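Local coordinates for protein putative acyl-CoA thioester hydrolase YbhC (Escherichia coli K-12, PDB 3GRH) that is a putative thioesterase of the outer membrane, belonging to the pectinesterase family but neither binding pectin nor showing pectinesterase activity, at residues Y177-S182 / V195-N200; V226-D231 / V240-R245. One frame throughout, in Å; residues are numbered along the deposited sequence.

How the contacts relate
Contact 1 (177-182 with 195-200) comes first along the chain and closes before contact 2 (226-231 with 240-245) opens. Their centres lie about 14 Å apart. Both belong to the parallel beta-helix of the pectinesterase family. Strands 196-198 and 228-230 are neighbours on one of its faces, and Arg229 N is 2.8 Å from Phe196 O, a probable hydrogen bond. Contact 1 packs helix 174-181 against the outside of that face. Contact 2 joins it, inside the beta-helix, to strand 240-243 of another face. Asp231 also links them, accepting from Gln199 NE2 and Trp197 NE1. Both contacts are structural packing, away from the predicted nucleophile Asp280.

Contact 1: Y177-S182 / V195-N200; sequences YDSCQS and VFWSQN
Trp197 reaches out from strand 196-198 of the parallel beta-helix to meet Ser179 and Cys180 on helix 174-181. The strand belongs to one face of the beta-helix, and the helix packs outside it. At CB the side chain turns so that CG is anti to the backbone N (chi1 175°), which sends the indole toward the helix. On the five-membered ring, NE1 donates to Asp231 OD2, which helps to fix the rotation of the indole. The far side of the six-membered ring does the touching. Trp197 CZ3 lies 3.8 Å from Cys180 SG. This is a sulfur-aromatic contact, with Cys180 SG 5.0 Å from the centroid of the six-membered ring of Trp197. The approach is oblique, 66° off the ring normal. Cys180 SG is itself tied by a disulfide to Cys192, so this end of the helix is also held covalently. Asn258 touches both Cys180 and Trp197. No hydrogen bond joins the two segments. Ser179 OG is turned back to bond Met176 O within its own helix, and meets the indole by packing. It sits at the ring edge, near the ring plane, 3.8 Å from Trp197 CH2.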
loop_
_atom_site.group_PDB
_atom_site.type_symbol
_atom_site.label_atom_id
_atom_site.label_comp_id
_atom_site.label_asym_id
_atom_site.label_seq_id
_atom_site.Cartn_x
_atom_site.Cartn_y
_atom_site.Cartn_z
ATOM N N TYR A 177 -18.793 7.188 3.117
ATOM C CA TYR A 177 -18.982 7.664 4.457
ATOM C C TYR A 177 -20.043 6.864 5.141
ATOM O O TYR A 177 -19.852 6.469 6.286
ATOM C CB TYR A 177 -19.353 9.112 4.436
ATOM C CG TYR A 177 -19.626 9.654 5.798
ATOM C CD1 TYR A 177 -18.547 9.948 6.649
ATOM C CD2 TYR A 177 -20.905 9.806 6.264
ATOM C CE1 TYR A 177 -18.769 10.404 7.920
ATOM C CE2 TYR A 177 -21.125 10.279 7.505
ATOM C CZ TYR A 177 -20.057 10.591 8.327
ATOM O OH TYR A 177 -20.393 11.054 9.624
ATOM N N ASP A 178 -21.150 6.619 4.455
ATOM C CA ASP A 178 -22.318 5.936 5.075
ATOM C C ASP A 178 -22.017 4.501 5.460
ATOM O O ASP A 178 -22.499 4.009 6.459
ATOM C CB ASP A 178 -23.479 5.964 4.111
ATOM C CG ASP A 178 -24.799 5.662 4.743
ATOM O OD1 ASP A 178 -25.039 5.990 5.927
ATOM O OD2 ASP A 178 -25.602 5.096 3.979
ATOM N N SER A 179 -21.173 3.829 4.706
ATOM C CA SER A 179 -20.768 2.459 5.066
ATOM C C SER A 179 -20.037 2.360 6.395
ATOM O O SER A 179 -20.051 1.308 7.078
ATOM C CB SER A 179 -19.910 1.805 3.958
ATOM O OG SER A 179 -18.610 2.380 3.833
ATOM N N CYS A 180 -19.429 3.448 6.806
ATOM C CA CYS A 180 -18.721 3.485 8.072
ATOM C C CYS A 180 -19.611 4.049 9.188
ATOM O O CYS A 180 -19.567 3.602 10.327
ATOM C CB CYS A 180 -17.544 4.388 7.915
ATOM S SG CYS A 180 -16.350 3.831 6.644
ATOM N N GLN A 181 -20.386 5.072 8.866
ATOM C CA GLN A 181 -20.995 5.911 9.880
ATOM C C GLN A 181 -22.168 5.186 10.489
ATOM O O GLN A 181 -22.550 5.464 11.606
ATOM C CB GLN A 181 -21.406 7.265 9.306
ATOM C CG GLN A 181 -22.611 7.299 8.396
ATOM C CD GLN A 181 -23.889 7.699 9.058
ATOM O OE1 GLN A 181 -23.898 8.320 10.126
ATOM N NE2 GLN A 181 -24.989 7.334 8.437
ATOM N N SER A 182 -22.734 4.265 9.719
ATOM C CA SER A 182 -23.850 3.431 10.134
ATOM C C SER A 182 -23.491 2.367 11.185
ATOM O O SER A 182 -24.363 1.785 11.810
ATOM C CB SER A 182 -24.391 2.738 8.861
ATOM O OG SER A 182 -23.317 2.354 8.021
ATOM N N VAL A 195 -7.325 8.041 6.231
ATOM C CA VAL A 195 -7.415 9.499 5.988
ATOM C C VAL A 195 -7.811 9.733 4.539
ATOM O O VAL A 195 -8.645 10.557 4.238
ATOM C CB VAL A 195 -6.069 10.205 6.327
ATOM C CG1 VAL A 195 -6.151 11.692 5.944
ATOM C CG2 VAL A 195 -5.719 9.984 7.817
ATOM N N PHE A 196 -7.126 9.056 3.624
ATOM C CA PHE A 196 -7.338 9.173 2.192
ATOM C C PHE A 196 -7.811 7.810 1.751
ATOM O O PHE A 196 -7.096 6.832 1.892
ATOM C CB PHE A 196 -6.016 9.556 1.490
ATOM C CG PHE A 196 -6.158 10.038 0.138
ATOM C CD1 PHE A 196 -5.929 11.385 -0.186
ATOM C CD2 PHE A 196 -6.568 9.229 -0.843
ATOM C CE1 PHE A 196 -6.066 11.822 -1.451
ATOM C CE2 PHE A 196 -6.771 9.720 -2.179
ATOM C CZ PHE A 196 -6.500 11.026 -2.428
ATOM N N TRP A 197 -9.028 7.750 1.222
ATOM C CA TRP A 197 -9.617 6.484 0.750
ATOM C C TRP A 197 -10.168 6.695 -0.615
ATOM O O TRP A 197 -10.990 7.538 -0.852
ATOM C CB TRP A 197 -10.733 6.092 1.670
ATOM C CG TRP A 197 -11.546 4.908 1.316
ATOM C CD1 TRP A 197 -11.252 3.943 0.405
ATOM C CD2 TRP A 197 -12.798 4.508 1.917
ATOM N NE1 TRP A 197 -12.260 3.018 0.368
ATOM C CE2 TRP A 197 -13.234 3.375 1.242
ATOM C CE3 TRP A 197 -13.652 5.101 2.849
ATOM C CZ2 TRP A 197 -14.428 2.745 1.542
ATOM C CZ3 TRP A 197 -14.784 4.442 3.189
ATOM C CH2 TRP A 197 -15.185 3.310 2.536
ATOM N N SER A 198 -9.604 5.945 -1.537
ATOM C CA SER A 198 -10.053 5.978 -2.939
ATOM C C SER A 198 -10.609 4.678 -3.414
ATOM O O SER A 198 -10.034 3.655 -3.136
ATOM C CB SER A 198 -8.903 6.338 -3.809
ATOM O OG SER A 198 -9.251 6.358 -5.195
ATOM N N GLN A 199 -11.750 4.766 -4.126
ATOM C CA GLN A 199 -12.222 3.664 -4.936
ATOM C C GLN A 199 -12.140 3.992 -6.411
ATOM O O GLN A 199 -12.703 3.284 -7.266
ATOM C CB GLN A 199 -13.649 3.331 -4.596
ATOM C CG GLN A 199 -13.812 2.988 -3.142
ATOM C CD GLN A 199 -14.915 2.055 -2.972
ATOM O OE1 GLN A 199 -15.999 2.240 -3.557
ATOM N NE2 GLN A 199 -14.636 0.949 -2.288
ATOM N N ASN A 200 -11.510 5.086 -6.776
ATOM C CA ASN A 200 -11.461 5.547 -8.179
ATOM C C ASN A 200 -10.458 4.696 -8.979
ATOM O O ASN A 200 -9.254 4.627 -8.685
ATOM C CB ASN A 200 -10.973 7.013 -8.121
ATOM C CG ASN A 200 -10.989 7.726 -9.409
ATOM O OD1 ASN A 200 -9.919 8.122 -9.955
ATOM N ND2 ASN A 200 -12.165 7.860 -9.981
#

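Contact 2: V226-D231 / V240-R245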
loop_
_atom_site.group_PDB
_atom_site.type_symbol
_atom_site.label_atom_id
_atom_site.label_comp_id
_atom_site.label_asym_id
_atom_site.label_seq_id
_atom_site.Cartn_x
_atom_site.Cartn_y
_atom_site.Cartn_z
ATOM N N VAL A 226 -4.886 3.854 9.206
ATOM C CA VAL A 226 -4.499 3.905 7.814
ATOM C C VAL A 226 -4.323 5.325 7.348
ATOM O O VAL A 226 -5.157 6.196 7.624
ATOM C CB VAL A 226 -5.573 3.159 6.946
ATOM C CG1 VAL A 226 -5.200 3.264 5.467
ATOM C CG2 VAL A 226 -5.746 1.715 7.390
ATOM N N ALA A 227 -3.235 5.563 6.612
ATOM C CA ALA A 227 -2.987 6.818 5.953
ATOM C C ALA A 227 -3.701 6.816 4.610
ATOM O O ALA A 227 -4.517 7.625 4.363
ATOM C CB ALA A 227 -1.528 7.054 5.781
ATOM N N LEU A 228 -3.352 5.873 3.738
ATOM C CA LEU A 228 -3.892 5.803 2.353
ATOM C C LEU A 228 -4.489 4.426 2.192
ATOM O O LEU A 228 -3.807 3.459 2.328
ATOM C CB LEU A 228 -2.783 5.975 1.364
ATOM C CG LEU A 228 -3.210 5.875 -0.082
ATOM C CD1 LEU A 228 -4.356 6.743 -0.532
ATOM C CD2 LEU A 228 -1.934 6.213 -0.901
ATOM N N ARG A 229 -5.746 4.378 1.769
ATOM C CA ARG A 229 -6.408 3.165 1.321
ATOM C C ARG A 229 -6.790 3.312 -0.119
ATOM O O ARG A 229 -7.368 4.342 -0.504
ATOM C CB ARG A 229 -7.629 2.947 2.112
ATOM C CG ARG A 229 -8.488 1.836 1.626
ATOM C CD ARG A 229 -9.625 1.460 2.475
ATOM N NE ARG A 229 -10.553 0.545 1.797
ATOM C CZ ARG A 229 -11.745 0.243 2.292
ATOM N NH1 ARG A 229 -12.135 0.707 3.477
ATOM N NH2 ARG A 229 -12.554 -0.487 1.573
ATOM N N THR A 230 -6.453 2.328 -0.934
ATOM C CA THR A 230 -6.836 2.388 -2.339
ATOM C C THR A 230 -7.482 1.070 -2.733
ATOM O O THR A 230 -6.975 0.018 -2.423
ATOM C CB THR A 230 -5.716 2.859 -3.272
ATOM O OG1 THR A 230 -6.156 2.810 -4.636
ATOM C CG2 THR A 230 -4.498 2.004 -3.159
ATOM N N ASP A 231 -8.646 1.172 -3.374
ATOM C CA ASP A 231 -9.408 -0.028 -3.832
ATOM C C ASP A 231 -9.550 -0.056 -5.361
ATOM O O ASP A 231 -10.028 -1.077 -5.911
ATOM C CB ASP A 231 -10.858 -0.005 -3.254
ATOM C CG ASP A 231 -10.956 0.130 -1.758
ATOM O OD1 ASP A 231 -9.932 -0.062 -1.061
ATOM O OD2 ASP A 231 -12.112 0.475 -1.277
ATOM N N VAL A 240 5.300 10.172 -3.607
ATOM C CA VAL A 240 4.384 10.457 -2.479
ATOM C C VAL A 240 5.028 9.990 -1.212
ATOM O O VAL A 240 5.683 8.948 -1.187
ATOM C CB VAL A 240 2.986 9.850 -2.738
ATOM C CG1 VAL A 240 2.055 9.836 -1.485
ATOM C CG2 VAL A 240 2.307 10.567 -3.862
ATOM N N ASN A 241 4.779 10.678 -0.105
ATOM C CA ASN A 241 5.159 10.178 1.218
ATOM C C ASN A 241 3.891 9.692 1.882
ATOM O O ASN A 241 2.917 10.439 1.937
ATOM C CB ASN A 241 5.717 11.294 2.130
ATOM C CG ASN A 241 7.002 11.878 1.641
ATOM O OD1 ASN A 241 7.813 11.240 1.020
ATOM N ND2 ASN A 241 7.140 13.190 1.822
ATOM N N ILE A 242 3.902 8.460 2.353
ATOM C CA ILE A 242 2.782 7.869 3.092
ATOM C C ILE A 242 3.240 7.526 4.479
ATOM O O ILE A 242 4.136 6.694 4.630
ATOM C CB ILE A 242 2.234 6.598 2.367
ATOM C CG1 ILE A 242 2.053 6.818 0.875
ATOM C CG2 ILE A 242 0.928 6.298 3.031
ATOM C CD1 ILE A 242 1.775 5.496 0.143
ATOM N N LEU A 243 2.711 8.263 5.466
ATOM C CA LEU A 243 3.272 8.287 6.805
ATOM C C LEU A 243 2.274 7.775 7.800
ATOM O O LEU A 243 1.125 8.241 7.885
ATOM C CB LEU A 243 3.725 9.692 7.205
ATOM C CG LEU A 243 4.730 10.295 6.262
ATOM C CD1 LEU A 243 5.082 11.692 6.703
ATOM C CD2 LEU A 243 5.962 9.498 6.050
ATOM N N GLY A 244 2.702 6.784 8.589
ATOM C CA GLY A 244 1.890 6.245 9.644
ATOM C C GLY A 244 2.704 5.430 10.614
ATOM O O GLY A 244 3.918 5.646 10.752
ATOM N N ARG A 245 1.978 4.542 11.285
ATOM C CA ARG A 245 2.572 3.610 12.264
ATOM C C ARG A 245 1.990 2.249 11.925
ATOM O O ARG A 245 2.530 1.568 11.074
ATOM C CB ARG A 245 2.355 4.012 13.664
ATOM C CG ARG A 245 2.987 5.310 14.038
ATOM C CD ARG A 245 4.425 5.264 14.126
ATOM N NE ARG A 245 4.941 6.597 14.516
ATOM C CZ ARG A 245 5.497 7.473 13.680
ATOM N NH1 ARG A 245 5.642 7.228 12.392
ATOM N NH2 ARG A 245 5.989 8.642 14.165
#
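Ile242 packs against Ala227 and Leu228 inside the parallel beta-helix of the pectinesterase fold. Both of its branches are used. Ile242 CG2 stands opposite the backbone N across the CA-CB bond and lies 3.8 Å from Ala227 CB. The same methyl, Ile242 CG2, is 4.1 Å from Leu228 CB. The longer branch is extended (chi2 169°) and carries Ile242 CD1 to 3.9 Å from Leu228 CD2. Leu228 is stretched out to meet it: CG is anti to the backbone N (chi1 178°), and CD2 points on, roughly anti to CA. The two side chains cross obliquely. Ala227 CB also lies 3.6 Å from Leu243 O, so it rests on the backbone of the second segment as well. No hydrogen bond spans the segments; the side-chain packing is apolar. Around the apolar cluster, Leu228 also touches Phe249 of strand 249-251 and Phe196 of strand 196-198. Ala227 meets Ile210 of strand 208-212, and Ile242 meets Ile275 of strand 274-277, so neighbouring strands on two faces of the beta-helix flank the contact.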